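Local coordinates for hyaluronidase-phage associated (Streptococcus pyogenes, PDB 2WB3), which probably cleaves hyaluronan by elimination, as the hyaluronate lyase of a phage tail fibre built around a triple-stranded beta-helix, at residues A[52-55]-A[56-59]. Sequence-based numbering, arbitrary orientation.
Sequences SVDK and EYDE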
ATOM      1  N   SER A  52      18.720   4.611 -20.756  1.00 25.40           N
ATOM      2  CA  SER A  52      20.048   4.915 -21.327  1.00 27.29           C
ATOM      3  C   SER A  52      19.961   6.116 -22.265  1.00 28.02           C
ATOM      4  O   SER A  52      18.912   6.395 -22.846  1.00 27.45           O
ATOM      5  CB  SER A  52      20.524   3.709 -22.148  1.00 27.34           C
ATOM      6  OG  SER A  52      21.642   4.028 -22.987  1.00 27.24           O
ATOM      7  N   VAL A  53      21.084   6.803 -22.470  1.00 29.45           N
ATOM      8  CA  VAL A  53      21.125   7.858 -23.494  1.00 29.48           C
ATOM      9  C   VAL A  53      21.031   7.282 -24.885  1.00 29.14           C
ATOM     10  O   VAL A  53      20.661   7.965 -25.819  1.00 29.99           O
ATOM     11  CB  VAL A  53      22.432   8.738 -23.361  1.00 30.88           C
ATOM     12  CG1 VAL A  53      22.486   9.422 -21.974  1.00 32.46           C
ATOM     13  CG2 VAL A  53      23.701   7.889 -23.614  1.00 32.12           C
ATOM     14  N   ASP A  54      21.374   6.008 -25.046  1.00 29.16           N
ATOM     15  CA  ASP A  54      21.425   5.337 -26.344  1.00 30.27           C
ATOM     16  C   ASP A  54      19.992   5.170 -26.915  1.00 31.07           C
ATOM     17  O   ASP A  54      19.171   4.493 -26.294  1.00 30.03           O
ATOM     18  CB  ASP A  54      22.083   3.962 -26.062  1.00 31.39           C
ATOM     19  CG  ASP A  54      22.122   3.021 -27.252  1.00 34.44           C
ATOM     20  OD1 ASP A  54      21.621   3.345 -28.335  1.00 32.94           O
ATOM     21  OD2 ASP A  54      22.699   1.892 -27.096  1.00 41.57           O
ATOM     22  N   LYS A  55      19.705   5.699 -28.095  1.00 30.43           N
ATOM     23  CA  LYS A  55      18.312   5.762 -28.570  1.00 31.57           C
ATOM     24  C   LYS A  55      17.705   4.401 -29.018  1.00 31.43           C
ATOM     25  O   LYS A  55      16.493   4.280 -29.271  1.00 30.91           O
ATOM     26  CB  LYS A  55      18.183   6.829 -29.666  1.00 33.03           C
ATOM     27  CG  LYS A  55      18.954   6.444 -30.934  1.00 36.56           C
ATOM     28  CD  LYS A  55      18.679   7.341 -32.136  1.00 42.03           C
ATOM     29  CE  LYS A  55      19.838   7.203 -33.148  1.00 44.75           C
ATOM     30  NZ  LYS A  55      19.293   7.202 -34.546  1.00 50.35           N
ATOM     31  N   GLU A  56      18.533   3.358 -29.062  1.00 30.39           N
ATOM     32  CA  GLU A  56      18.062   2.055 -29.475  1.00 30.62           C
ATOM     33  C   GLU A  56      18.105   1.056 -28.346  1.00 27.87           C
ATOM     34  O   GLU A  56      17.687  -0.095 -28.516  1.00 28.48           O
ATOM     35  CB  GLU A  56      18.911   1.498 -30.600  1.00 32.56           C
ATOM     36  CG  GLU A  56      19.100   2.412 -31.759  1.00 40.11           C
ATOM     37  CD  GLU A  56      19.698   1.646 -32.911  1.00 51.37           C
ATOM     38  OE1 GLU A  56      18.938   1.417 -33.877  1.00 56.08           O
ATOM     39  OE2 GLU A  56      20.874   1.208 -32.816  1.00 53.29           O
ATOM     40  N   TYR A  57      18.591   1.494 -27.199  1.00 25.45           N
ATOM     41  CA  TYR A  57      18.788   0.642 -26.057  1.00 25.01           C
ATOM     42  C   TYR A  57      17.502  -0.069 -25.572  1.00 25.30           C
ATOM     43  O   TYR A  57      17.556  -1.245 -25.134  1.00 24.66           O
ATOM     44  CB  TYR A  57      19.271   1.482 -24.918  1.00 23.84           C
ATOM     45  CG  TYR A  57      19.732   0.695 -23.723  1.00 25.23           C
ATOM     46  CD1 TYR A  57      20.991   0.100 -23.720  1.00 24.82           C
ATOM     47  CD2 TYR A  57      18.937   0.570 -22.579  1.00 22.67           C
ATOM     48  CE1 TYR A  57      21.434  -0.590 -22.650  1.00 27.07           C
ATOM     49  CE2 TYR A  57      19.394  -0.113 -21.481  1.00 23.69           C
ATOM     50  CZ  TYR A  57      20.640  -0.699 -21.525  1.00 27.02           C
ATOM     51  OH  TYR A  57      21.140  -1.387 -20.443  1.00 26.74           O
ATOM     52  N   ASP A  58      16.373   0.651 -25.625  1.00 24.58           N
ATOM     53  CA  ASP A  58      15.066   0.166 -25.070  1.00 23.99           C
ATOM     54  C   ASP A  58      14.120  -0.314 -26.171  1.00 25.03           C
ATOM     55  O   ASP A  58      12.878  -0.256 -26.024  1.00 25.30           O
ATOM     56  CB  ASP A  58      14.418   1.304 -24.249  1.00 23.80           C
ATOM     57  CG  ASP A  58      14.194   2.582 -25.064  1.00 23.89           C
ATOM     58  OD1 ASP A  58      14.519   2.657 -26.287  1.00 22.35           O
ATOM     59  OD2 ASP A  58      13.592   3.509 -24.503  1.00 24.05           O
ATOM     60  N   GLU A  59      14.676  -0.775 -27.309  1.00 24.43           N
ATOM     61  CA  GLU A  59      13.837  -1.180 -28.409  1.00 24.78           C
ATOM     62  C   GLU A  59      12.837  -2.340 -28.117  1.00 24.26           C
ATOM     63  O   GLU A  59      11.815  -2.455 -28.825  1.00 26.36           O
ATOM     64  CB  GLU A  59      14.672  -1.535 -29.623  1.00 25.33           C
ATOM     65  CG  GLU A  59      15.591  -2.715 -29.413  1.00 29.79           C
ATOM     66  CD  GLU A  59      16.312  -3.069 -30.717  1.00 39.51           C
ATOM     67  OE1 GLU A  59      16.465  -2.158 -31.563  1.00 41.92           O
ATOM     68  OE2 GLU A  59      16.685  -4.248 -30.910  1.00 45.57           O
TER
HETATM   69  O   HOH W   1      23.193   1.791 -30.507  0.50 33.26           O
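Tyr57 swings its ring back over Ser52 because CG stands anti to the backbone N (chi1 -171°), and Asp54 holds its carboxylate the same way (chi1 174°), which brings it back over the turn to meet the Glu56 amide. Ser52 CB then sits over one face of the ring in a CH-pi contact, 3.8 Å from the centroid of the Tyr57 ring and offset toward the CG–CD2 side. Asp54 ties its own turn together twice. Asp54 O accepts from Tyr57 N at 3.2 Å, closing a type I beta turn, while Asp54 OD1 takes a nearly straight bond from Glu56 N, also 3.2 Å, with the donor above the carboxylate plane. A water donates to Asp54 OD1 and, weakly, to Glu56 OE2, bridging two carboxylates whose like charges it probably screens. Before this, Ser52 OG accepts from Asp54 N at 2.9 Å, an ST turn that leads into the first beta turn; a second type I turn, Glu56 to Glu59, overlaps it. Tyr57 OH bonds Glu27 of a second subunit, and its ring makes a cation-pi contact with Lys39 of a third; the turns thus lie against two other copies of the protein, in the surface loop between strands 45-49 and 64-69.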